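Putative acetyltransferase Ta0821 (Thermoplasma acidophilum DSM 1728, PDB 3C26) is a putative acetyltransferase of the GNAT family that probably transfers acyl groups other than aminoacyl groups, its substrate not being established. Local coordinates at residues 135-149 against 251-265. Numbering follows the deposited sequence.
Sequences VHRLGFHQVEEYPIY and LPYVPASSLTVWEYR. With EDO (1,2-ethanediol), chain G; EDO (1,2-ethanediol), chain F; EDO (1,2-ethanediol), chain H.
Trp262 is a flat wedge between Val135 and Gln142: Val135 CG2 sits over one face, 3.6 Å from Trp262 CD2, and Gln142 covers the other, its CB 4.0 Å from the centroid of the six-membered ring. From there the Gln142 chain runs extended beyond CG, its CG anti to the backbone N (chi1 -164°), and brings OE1 beside CZ2 with the amide turned 62° from the indole. The indole edge meets Phe140 O at CZ3, while NE1 gives a weak bond to Thr260 OG1, which is also bonded to Val124 O. With an alanine at this position, a gap would probably open between helix 129-138 and the strand after it, and Val135 CG2 and the Gln142 chain would lose the ring they pack on. Next along, Tyr264 CB fits over the centre of the Phe140 ring, 3.5 Å from its centroid, and its own ring edge reaches Leu138 O. Strands 141-149 and 258-265 run antiparallel at 165°; strand 258-265, near the C-terminus, slots between strands 119-125 and 141-153, consistent with the GNAT fold, in which the last strand is inserted between the two before it. A classic beta bulge interrupts their pairing: Val143 and Glu144 both face Val261, whose O accepts a straight 2.6 Å bond from Val143 N and a weak one from Glu144 N. Beyond it, Ser258 OG donates to Glu145 OE2 at 2.5 Å, a very short bond, and an ethanediol gives that oxygen a weak bond as well. Pro147 CB presses on Pro255 CG at 3.4 Å, tighter than usual carbon packing. The Tyr149 ring is clasped by Leu251 CD1 on one face and Pro255 CB on the opposite one, with Tyr253 O at its edge; a water joins that oxygen to Tyr149 OH.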
ATOM      1  N   VAL A 135      11.640  -4.540  15.625  1.00 22.75           N
ATOM      2  CA  VAL A 135      11.035  -5.553  16.503  1.00 22.49           C
ATOM      3  C   VAL A 135      11.714  -6.910  16.325  1.00 22.53           C
ATOM      4  O   VAL A 135      11.967  -7.630  17.285  1.00 22.71           O
ATOM      5  CB  VAL A 135       9.461  -5.610  16.489  1.00 21.73           C
ATOM      6  CG1 VAL A 135       8.883  -4.318  17.094  1.00 21.89           C
ATOM      7  CG2 VAL A 135       8.867  -5.900  15.086  1.00 24.44           C
ATOM      8  N   HIS A 136      12.047  -7.237  15.094  1.00 23.17           N
ATOM      9  CA  HIS A 136      12.678  -8.503  14.776  1.00 23.26           C
ATOM     10  C   HIS A 136      14.026  -8.551  15.448  1.00 23.27           C
ATOM     11  O   HIS A 136      14.369  -9.484  16.153  1.00 22.65           O
ATOM     12  CB  HIS A 136      12.872  -8.658  13.259  1.00 24.20           C
ATOM     13  CG  HIS A 136      13.503  -9.952  12.888  1.00 27.41           C
ATOM     14  ND1 HIS A 136      14.866 -10.104  12.710  1.00 32.25           N
ATOM     15  CD2 HIS A 136      12.964 -11.185  12.752  1.00 30.91           C
ATOM     16  CE1 HIS A 136      15.126 -11.369  12.433  1.00 32.24           C
ATOM     17  NE2 HIS A 136      13.987 -12.042  12.453  1.00 31.02           N
ATOM     18  N   ARG A 137      14.800  -7.510  15.201  1.00 23.75           N
ATOM     19  CA  ARG A 137      16.151  -7.386  15.773  1.00 24.52           C
ATOM     20  C   ARG A 137      16.151  -7.494  17.295  1.00 25.01           C
ATOM     21  O   ARG A 137      17.089  -8.027  17.917  1.00 24.58           O
ATOM     22  CB  ARG A 137      16.742  -6.045  15.430  1.00 25.47           C
ATOM     23  CG  ARG A 137      18.203  -5.984  15.731  1.00 30.46           C
ATOM     24  CD  ARG A 137      18.689  -4.557  15.694  1.00 33.95           C
ATOM     25  NE  ARG A 137      18.348  -3.905  14.427  1.00 37.24           N
ATOM     26  N   LEU A 138      15.072  -7.003  17.887  1.00 24.13           N
ATOM     27  CA  LEU A 138      14.943  -6.996  19.362  1.00 24.65           C
ATOM     28  C   LEU A 138      14.460  -8.336  19.902  1.00 24.39           C
ATOM     29  O   LEU A 138      14.472  -8.581  21.118  1.00 26.87           O
ATOM     30  CB  LEU A 138      14.064  -5.852  19.821  1.00 23.46           C
ATOM     31  CG  LEU A 138      14.640  -4.430  19.686  1.00 25.72           C
ATOM     32  CD1 LEU A 138      13.589  -3.470  20.152  1.00 23.53           C
ATOM     33  CD2 LEU A 138      15.925  -4.204  20.479  1.00 26.30           C
ATOM     34  N   GLY A 139      14.112  -9.240  18.998  1.00 23.77           N
ATOM     35  CA  GLY A 139      13.742 -10.603  19.397  1.00 23.62           C
ATOM     36  C   GLY A 139      12.258 -10.944  19.495  1.00 22.34           C
ATOM     37  O   GLY A 139      11.846 -11.944  20.071  1.00 23.17           O
ATOM     38  N   PHE A 140      11.458 -10.084  18.913  1.00 22.36           N
ATOM     39  CA  PHE A 140      10.044 -10.354  18.715  1.00 21.04           C
ATOM     40  C   PHE A 140       9.894 -11.270  17.488  1.00 20.94           C
ATOM     41  O   PHE A 140      10.743 -11.300  16.608  1.00 18.18           O
ATOM     42  CB  PHE A 140       9.293  -9.076  18.406  1.00 21.61           C
ATOM     43  CG  PHE A 140       9.106  -8.143  19.570  1.00 20.35           C
ATOM     44  CD1 PHE A 140      10.141  -7.382  20.046  1.00 23.85           C
ATOM     45  CD2 PHE A 140       7.852  -7.966  20.125  1.00 23.76           C
ATOM     46  CE1 PHE A 140       9.948  -6.486  21.074  1.00 23.63           C
ATOM     47  CE2 PHE A 140       7.647  -7.065  21.158  1.00 21.87           C
ATOM     48  CZ  PHE A 140       8.730  -6.330  21.639  1.00 22.83           C
ATOM     49  N   HIS A 141       8.801 -12.013  17.468  1.00 21.37           N
ATOM     50  CA  HIS A 141       8.405 -12.822  16.314  1.00 22.72           C
ATOM     51  C   HIS A 141       6.937 -12.607  15.995  1.00 23.02           C
ATOM     52  O   HIS A 141       6.140 -12.404  16.872  1.00 22.02           O
ATOM     53  CB  HIS A 141       8.726 -14.310  16.507  1.00 23.98           C
ATOM     54  CG  HIS A 141       8.369 -14.835  17.861  1.00 28.15           C
ATOM     55  ND1 HIS A 141       9.301 -14.943  18.880  1.00 31.96           N
ATOM     56  CD2 HIS A 141       7.192 -15.286  18.364  1.00 28.74           C
ATOM     57  CE1 HIS A 141       8.697 -15.410  19.964  1.00 34.19           C
ATOM     58  NE2 HIS A 141       7.422 -15.636  19.671  1.00 30.68           N
ATOM     59  N   GLN A 142       6.614 -12.538  14.714  1.00 23.52           N
ATOM     60  CA  GLN A 142       5.228 -12.361  14.285  1.00 24.14           C
ATOM     61  C   GLN A 142       4.335 -13.531  14.681  1.00 24.63           C
ATOM     62  O   GLN A 142       4.656 -14.677  14.394  1.00 24.46           O
ATOM     63  CB  GLN A 142       5.132 -12.195  12.783  1.00 24.67           C
ATOM     64  CG  GLN A 142       3.790 -11.639  12.364  1.00 25.52           C
ATOM     65  CD  GLN A 142       3.744 -11.260  10.902  1.00 25.99           C
ATOM     66  OE1 GLN A 142       4.601 -10.541  10.403  1.00 29.86           O
ATOM     67  NE2 GLN A 142       2.730 -11.727  10.220  1.00 26.09           N
ATOM     68  N   VAL A 143       3.196 -13.237  15.309  1.00 23.96           N
ATOM     69  CA  VAL A 143       2.299 -14.309  15.757  1.00 23.24           C
ATOM     70  C   VAL A 143       0.936 -14.259  15.077  1.00 23.51           C
ATOM     71  O   VAL A 143       0.180 -15.241  15.065  1.00 22.62           O
ATOM     72  CB  VAL A 143       2.110 -14.293  17.332  1.00 23.81           C
ATOM     73  CG1 VAL A 143       3.437 -14.530  18.059  1.00 23.62           C
ATOM     74  CG2 VAL A 143       1.472 -12.971  17.818  1.00 22.41           C
ATOM     75  N   GLU A 144       0.589 -13.102  14.541  1.00 22.23           N
ATOM     76  CA  GLU A 144      -0.681 -12.981  13.834  1.00 22.26           C
ATOM     77  C   GLU A 144      -0.683 -11.838  12.821  1.00 22.39           C
ATOM     78  O   GLU A 144       0.178 -10.951  12.843  1.00 21.28           O
ATOM     79  CB  GLU A 144      -1.849 -12.893  14.854  1.00 20.82           C
ATOM     80  CG  GLU A 144      -3.327 -13.004  14.303  1.00 22.86           C
ATOM     81  CD  GLU A 144      -3.623 -14.205  13.415  1.00 24.11           C
ATOM     82  OE1 GLU A 144      -3.312 -14.208  12.192  1.00 26.36           O
ATOM     83  OE2 GLU A 144      -4.153 -15.197  13.954  1.00 26.62           O
ATOM     84  N   GLU A 145      -1.688 -11.840  11.952  1.00 22.55           N
ATOM     85  CA  GLU A 145      -1.778 -10.784  10.951  1.00 23.26           C
ATOM     86  C   GLU A 145      -3.224 -10.517  10.559  1.00 22.87           C
ATOM     87  O   GLU A 145      -4.016 -11.457  10.413  1.00 22.76           O
ATOM     88  CB  GLU A 145      -0.905 -11.220   9.749  1.00 24.42           C
ATOM     89  CG  GLU A 145      -1.290 -10.724   8.431  1.00 27.48           C
ATOM     90  CD  GLU A 145      -0.195 -10.936   7.403  1.00 29.75           C
ATOM     91  OE1 GLU A 145       0.192 -12.094   7.108  1.00 35.65           O
ATOM     92  OE2 GLU A 145       0.286  -9.934   6.895  1.00 32.63           O
ATOM     93  N   TYR A 146      -3.553  -9.227  10.417  1.00 22.51           N
ATOM     94  CA  TYR A 146      -4.906  -8.745  10.064  1.00 22.08           C
ATOM     95  C   TYR A 146      -4.902  -7.872   8.813  1.00 22.14           C
ATOM     96  O   TYR A 146      -4.730  -6.649   8.903  1.00 22.20           O
ATOM     97  CB  TYR A 146      -5.560  -7.922  11.200  1.00 21.81           C
ATOM     98  CG  TYR A 146      -5.998  -8.743  12.376  1.00 22.92           C
ATOM     99  CD1 TYR A 146      -5.061  -9.373  13.190  1.00 22.91           C
ATOM    100  CD2 TYR A 146      -7.340  -8.900  12.686  1.00 21.77           C
ATOM    101  CE1 TYR A 146      -5.454 -10.167  14.268  1.00 24.17           C
ATOM    102  CE2 TYR A 146      -7.751  -9.685  13.775  1.00 22.95           C
ATOM    103  CZ  TYR A 146      -6.800 -10.308  14.555  1.00 24.05           C
ATOM    104  OH  TYR A 146      -7.193 -11.056  15.619  1.00 24.09           O
ATOM    105  N   PRO A 147      -5.101  -8.487   7.633  1.00 22.50           N
ATOM    106  CA  PRO A 147      -5.229  -7.714   6.413  1.00 22.21           C
ATOM    107  C   PRO A 147      -6.278  -6.621   6.569  1.00 22.24           C
ATOM    108  O   PRO A 147      -7.267  -6.807   7.258  1.00 20.97           O
ATOM    109  CB  PRO A 147      -5.680  -8.752   5.386  1.00 22.79           C
ATOM    110  CG  PRO A 147      -5.222  -9.978   5.850  1.00 23.54           C
ATOM    111  CD  PRO A 147      -5.161  -9.929   7.360  1.00 22.54           C
ATOM    112  N   ILE A 148      -6.020  -5.479   5.939  1.00 22.40           N
ATOM    113  CA  ILE A 148      -6.840  -4.258   6.089  1.00 22.52           C
ATOM    114  C   ILE A 148      -7.662  -3.927   4.847  1.00 23.53           C
ATOM    115  O   ILE A 148      -7.130  -3.846   3.772  1.00 24.95           O
ATOM    116  CB  ILE A 148      -5.935  -3.064   6.343  1.00 22.50           C
ATOM    117  CG1 ILE A 148      -5.121  -3.224   7.650  1.00 22.90           C
ATOM    118  CG2 ILE A 148      -6.776  -1.776   6.404  1.00 20.62           C
ATOM    119  CD1 ILE A 148      -3.995  -2.156   7.849  1.00 22.21           C
ATOM    120  N   TYR A 149      -8.958  -3.729   5.025  1.00 24.18           N
ATOM    121  CA  TYR A 149      -9.916  -3.430   3.942  1.00 24.08           C
ATOM    122  C   TYR A 149     -10.621  -2.165   4.265  1.00 23.45           C
ATOM    123  O   TYR A 149     -11.321  -2.088   5.264  1.00 23.30           O
ATOM    124  CB  TYR A 149     -10.966  -4.548   3.811  1.00 25.25           C
ATOM    125  CG  TYR A 149     -10.339  -5.897   3.674  1.00 25.79           C
ATOM    126  CD1 TYR A 149      -9.867  -6.578   4.789  1.00 27.89           C
ATOM    127  CD2 TYR A 149     -10.134  -6.467   2.408  1.00 28.98           C
ATOM    128  CE1 TYR A 149      -9.232  -7.822   4.665  1.00 26.53           C
ATOM    129  CE2 TYR A 149      -9.508  -7.668   2.281  1.00 28.91           C
ATOM    130  CZ  TYR A 149      -9.077  -8.362   3.423  1.00 29.91           C
ATOM    131  OH  TYR A 149      -8.432  -9.578   3.279  1.00 30.69           O
ATOM    132  N   LEU A 251     -11.782 -14.016   1.262  1.00 28.90           N
ATOM    133  CA  LEU A 251     -12.421 -12.788   0.761  1.00 28.04           C
ATOM    134  C   LEU A 251     -12.000 -12.515  -0.701  1.00 28.40           C
ATOM    135  O   LEU A 251     -10.895 -12.847  -1.085  1.00 28.53           O
ATOM    136  CB  LEU A 251     -12.044 -11.581   1.637  1.00 27.98           C
ATOM    137  CG  LEU A 251     -12.649 -11.507   3.037  1.00 28.10           C
ATOM    138  CD1 LEU A 251     -12.037 -10.332   3.844  1.00 27.62           C
ATOM    139  CD2 LEU A 251     -14.157 -11.397   3.014  1.00 24.87           C
ATOM    140  N   PRO A 252     -12.874 -11.901  -1.523  1.00 28.71           N
ATOM    141  CA  PRO A 252     -12.470 -11.595  -2.923  1.00 28.75           C
ATOM    142  C   PRO A 252     -11.399 -10.522  -3.096  1.00 28.97           C
ATOM    143  O   PRO A 252     -10.573 -10.598  -3.981  1.00 29.97           O
ATOM    144  CB  PRO A 252     -13.767 -11.074  -3.571  1.00 28.37           C
ATOM    145  CG  PRO A 252     -14.671 -10.735  -2.454  1.00 28.97           C
ATOM    146  CD  PRO A 252     -14.322 -11.728  -1.343  1.00 29.06           C
ATOM    147  N   TYR A 253     -11.432  -9.507  -2.274  1.00 29.70           N
ATOM    148  CA  TYR A 253     -10.485  -8.413  -2.394  1.00 30.27           C
ATOM    149  C   TYR A 253      -9.179  -8.872  -1.822  1.00 29.75           C
ATOM    150  O   TYR A 253      -9.145  -9.561  -0.816  1.00 28.75           O
ATOM    151  CB  TYR A 253     -10.917  -7.203  -1.581  1.00 31.86           C
ATOM    152  CG  TYR A 253     -12.361  -7.196  -1.246  1.00 35.12           C
ATOM    153  CD1 TYR A 253     -12.818  -7.846  -0.102  1.00 38.81           C
ATOM    154  CD2 TYR A 253     -13.283  -6.575  -2.063  1.00 39.96           C
ATOM    155  CE1 TYR A 253     -14.141  -7.880   0.225  1.00 41.84           C
ATOM    156  CE2 TYR A 253     -14.636  -6.602  -1.731  1.00 42.46           C
ATOM    157  CZ  TYR A 253     -15.047  -7.252  -0.584  1.00 43.93           C
ATOM    158  OH  TYR A 253     -16.382  -7.292  -0.239  1.00 49.46           O
ATOM    159  N   VAL A 254      -8.108  -8.489  -2.491  1.00 29.36           N
ATOM    160  CA  VAL A 254      -6.766  -8.722  -2.011  1.00 29.77           C
ATOM    161  C   VAL A 254      -6.221  -7.410  -1.413  1.00 30.69           C
ATOM    162  O   VAL A 254      -5.990  -6.454  -2.146  1.00 29.78           O
ATOM    163  CB  VAL A 254      -5.869  -9.134  -3.142  1.00 29.45           C
ATOM    164  CG1 VAL A 254      -4.430  -9.294  -2.666  1.00 30.19           C
ATOM    165  CG2 VAL A 254      -6.399 -10.403  -3.789  1.00 30.77           C
ATOM    166  N   PRO A 255      -5.997  -7.363  -0.082  1.00 31.67           N
ATOM    167  CA  PRO A 255      -5.490  -6.134   0.493  1.00 31.74           C
ATOM    168  C   PRO A 255      -4.017  -5.889   0.178  1.00 30.08           C
ATOM    169  O   PRO A 255      -3.249  -6.809  -0.066  1.00 30.50           O
ATOM    170  CB  PRO A 255      -5.673  -6.374   1.983  1.00 32.49           C
ATOM    171  CG  PRO A 255      -5.285  -7.844   2.106  1.00 33.20           C
ATOM    172  CD  PRO A 255      -5.836  -8.499   0.854  1.00 33.19           C
ATOM    173  N   ALA A 256      -3.663  -4.625   0.178  1.00 28.75           N
ATOM    174  CA  ALA A 256      -2.315  -4.188  -0.087  1.00 27.63           C
ATOM    175  C   ALA A 256      -1.512  -4.230   1.189  1.00 27.40           C
ATOM    176  O   ALA A 256      -0.291  -4.342   1.164  1.00 27.77           O
ATOM    177  CB  ALA A 256      -2.307  -2.798  -0.646  1.00 28.33           C
ATOM    178  N   SER A 257      -2.191  -4.216   2.313  1.00 25.94           N
ATOM    179  CA  SER A 257      -1.459  -4.234   3.542  1.00 26.13           C
ATOM    180  C   SER A 257      -2.208  -4.853   4.694  1.00 24.65           C
ATOM    181  O   SER A 257      -3.378  -5.148   4.608  1.00 22.28           O
ATOM    182  CB  SER A 257      -1.029  -2.813   3.915  1.00 27.42           C
ATOM    183  OG  SER A 257      -2.126  -2.064   4.408  1.00 30.35           O
ATOM    184  N   SER A 258      -1.467  -5.042   5.765  1.00 23.24           N
ATOM    185  CA  SER A 258      -1.985  -5.676   6.966  1.00 24.22           C
ATOM    186  C   SER A 258      -1.430  -5.097   8.268  1.00 23.78           C
ATOM    187  O   SER A 258      -0.409  -4.391   8.302  1.00 22.76           O
ATOM    188  CB  SER A 258      -1.748  -7.199   6.942  1.00 24.46           C
ATOM    189  OG  SER A 258      -0.420  -7.600   7.235  1.00 26.04           O
ATOM    190  N   LEU A 259      -2.188  -5.352   9.319  1.00 23.05           N
ATOM    191  CA  LEU A 259      -1.751  -5.058  10.689  1.00 22.88           C
ATOM    192  C   LEU A 259      -1.236  -6.345  11.312  1.00 22.98           C
ATOM    193  O   LEU A 259      -1.977  -7.281  11.586  1.00 23.12           O
ATOM    194  CB  LEU A 259      -2.864  -4.469  11.559  1.00 23.08           C
ATOM    195  CG  LEU A 259      -2.348  -3.929  12.903  1.00 23.00           C
ATOM    196  CD1 LEU A 259      -1.443  -2.717  12.650  1.00 18.53           C
ATOM    197  CD2 LEU A 259      -3.494  -3.571  13.825  1.00 22.20           C
ATOM    198  N   THR A 260       0.053  -6.361  11.563  1.00 22.20           N
ATOM    199  CA  THR A 260       0.711  -7.539  12.080  1.00 21.69           C
ATOM    200  C   THR A 260       0.931  -7.430  13.559  1.00 21.44           C
ATOM    201  O   THR A 260       1.100  -6.326  14.085  1.00 20.29           O
ATOM    202  CB  THR A 260       2.090  -7.762  11.361  1.00 22.55           C
ATOM    203  OG1 THR A 260       3.038  -6.765  11.765  1.00 22.61           O
ATOM    204  CG2 THR A 260       1.931  -7.752   9.813  1.00 22.92           C
ATOM    205  N   VAL A 261       0.902  -8.598  14.203  1.00 20.21           N
ATOM    206  CA  VAL A 261       1.150  -8.759  15.650  1.00 20.55           C
ATOM    207  C   VAL A 261       2.433  -9.543  15.935  1.00 19.57           C
ATOM    208  O   VAL A 261       2.644 -10.675  15.497  1.00 20.23           O
ATOM    209  CB  VAL A 261      -0.076  -9.427  16.394  1.00 20.42           C
ATOM    210  CG1 VAL A 261       0.128  -9.461  17.929  1.00 19.37           C
ATOM    211  CG2 VAL A 261      -1.347  -8.739  16.010  1.00 21.60           C
ATOM    212  N   TRP A 262       3.294  -8.863  16.678  1.00 19.45           N
ATOM    213  CA  TRP A 262       4.579  -9.374  17.165  1.00 19.45           C
ATOM    214  C   TRP A 262       4.589  -9.614  18.677  1.00 19.34           C
ATOM    215  O   TRP A 262       3.976  -8.884  19.456  1.00 20.20           O
ATOM    216  CB  TRP A 262       5.684  -8.405  16.759  1.00 20.48           C
ATOM    217  CG  TRP A 262       5.871  -8.362  15.261  1.00 22.47           C
ATOM    218  CD1 TRP A 262       5.000  -7.825  14.357  1.00 20.54           C
ATOM    219  CD2 TRP A 262       6.957  -8.914  14.490  1.00 23.90           C
ATOM    220  NE1 TRP A 262       5.479  -7.984  13.075  1.00 22.40           N
ATOM    221  CE2 TRP A 262       6.671  -8.657  13.123  1.00 21.39           C
ATOM    222  CE3 TRP A 262       8.143  -9.583  14.814  1.00 24.59           C
ATOM    223  CZ2 TRP A 262       7.529  -9.027  12.099  1.00 21.47           C
ATOM    224  CZ3 TRP A 262       8.993  -9.979  13.786  1.00 22.75           C
ATOM    225  CH2 TRP A 262       8.685  -9.705  12.443  1.00 22.67           C
ATOM    226  N   GLU A 263       5.276 -10.672  19.062  1.00 19.05           N
ATOM    227  CA  GLU A 263       5.449 -11.043  20.438  1.00 19.47           C
ATOM    228  C   GLU A 263       6.899 -11.368  20.817  1.00 20.07           C
ATOM    229  O   GLU A 263       7.702 -11.962  20.055  1.00 20.38           O
ATOM    230  CB  GLU A 263       4.478 -12.211  20.801  1.00 18.82           C
ATOM    231  CG  GLU A 263       4.508 -12.687  22.231  1.00 20.92           C
ATOM    232  CD  GLU A 263       3.524 -13.847  22.442  1.00 26.46           C
ATOM    233  OE1 GLU A 263       2.314 -13.602  22.342  1.00 28.06           O
ATOM    234  OE2 GLU A 263       3.961 -15.006  22.640  1.00 27.94           O
ATOM    235  N   TYR A 264       7.210 -10.858  21.997  1.00 20.90           N
ATOM    236  CA  TYR A 264       8.479 -11.000  22.701  1.00 20.83           C
ATOM    237  C   TYR A 264       8.233 -11.820  23.992  1.00 22.86           C
ATOM    238  O   TYR A 264       7.290 -11.574  24.769  1.00 21.60           O
ATOM    239  CB  TYR A 264       9.033  -9.644  23.074  1.00 20.39           C
ATOM    240  CG  TYR A 264      10.349  -9.681  23.851  1.00 21.13           C
ATOM    241  CD1 TYR A 264      10.373  -9.998  25.215  1.00 22.49           C
ATOM    242  CD2 TYR A 264      11.568  -9.450  23.208  1.00 19.61           C
ATOM    243  CE1 TYR A 264      11.586 -10.040  25.917  1.00 20.66           C
ATOM    244  CE2 TYR A 264      12.760  -9.498  23.889  1.00 24.58           C
ATOM    245  CZ  TYR A 264      12.762  -9.788  25.254  1.00 24.09           C
ATOM    246  OH  TYR A 264      13.975  -9.865  25.913  1.00 24.06           O
ATOM    247  N   ARG A 265       9.100 -12.805  24.194  1.00 23.34           N
ATOM    248  CA  ARG A 265       9.054 -13.654  25.404  1.00 24.98           C
ATOM    249  C   ARG A 265      10.294 -13.508  26.257  1.00 24.60           C
ATOM    250  O   ARG A 265      11.383 -13.644  25.766  1.00 25.67           O
ATOM    251  CB  ARG A 265       8.989 -15.113  24.999  1.00 25.89           C
ATOM    252  CG  ARG A 265       7.694 -15.519  24.329  1.00 29.85           C
ATOM    253  CD  ARG A 265       6.648 -15.860  25.366  1.00 36.22           C
ATOM    254  NE  ARG A 265       5.935 -17.111  25.070  1.00 38.19           N
ATOM    255  CZ  ARG A 265       5.971 -18.203  25.835  1.00 37.92           C
ATOM    256  NH1 ARG A 265       6.655 -18.243  26.976  1.00 40.12           N
ATOM    257  NH2 ARG A 265       5.277 -19.259  25.475  1.00 37.53           N
TER
HETATM  258  C1  EDO G 271       9.334 -14.087  13.287  1.00 40.31           C
HETATM  259  O1  EDO G 271       8.567 -13.260  12.408  1.00 36.28           O
HETATM  260  C2  EDO G 271      10.768 -14.238  12.795  1.00 41.90           C
HETATM  261  O2  EDO G 271      11.682 -14.318  13.914  1.00 46.42           O
HETATM  262  C1  EDO F 270      -1.734  -9.916   3.166  1.00 43.72           C
HETATM  263  O1  EDO F 270      -1.604 -10.458   4.496  1.00 43.68           O
HETATM  264  C2  EDO F 270      -1.593  -8.391   3.124  1.00 42.87           C
HETATM  265  O2  EDO F 270      -0.229  -8.006   2.899  1.00 42.22           O
HETATM  266  C1  EDO H 272       2.618  -3.560   1.099  1.00 43.64           C
HETATM  267  O1  EDO H 272       1.670  -2.523   1.405  1.00 43.81           O
HETATM  268  C2  EDO H 272       3.288  -4.029   2.375  1.00 42.66           C
HETATM  269  O2  EDO H 272       2.264  -4.739   3.035  1.00 41.66           O
HETATM  270  O   HOH W   1      11.192 -13.490  22.264  1.00 22.74           O
HETATM  271  O   HOH W   2      -4.730  -2.945   2.617  1.00 31.30           O
HETATM  272  O   HOH W   3      -8.361 -11.097   1.107  1.00 21.89           O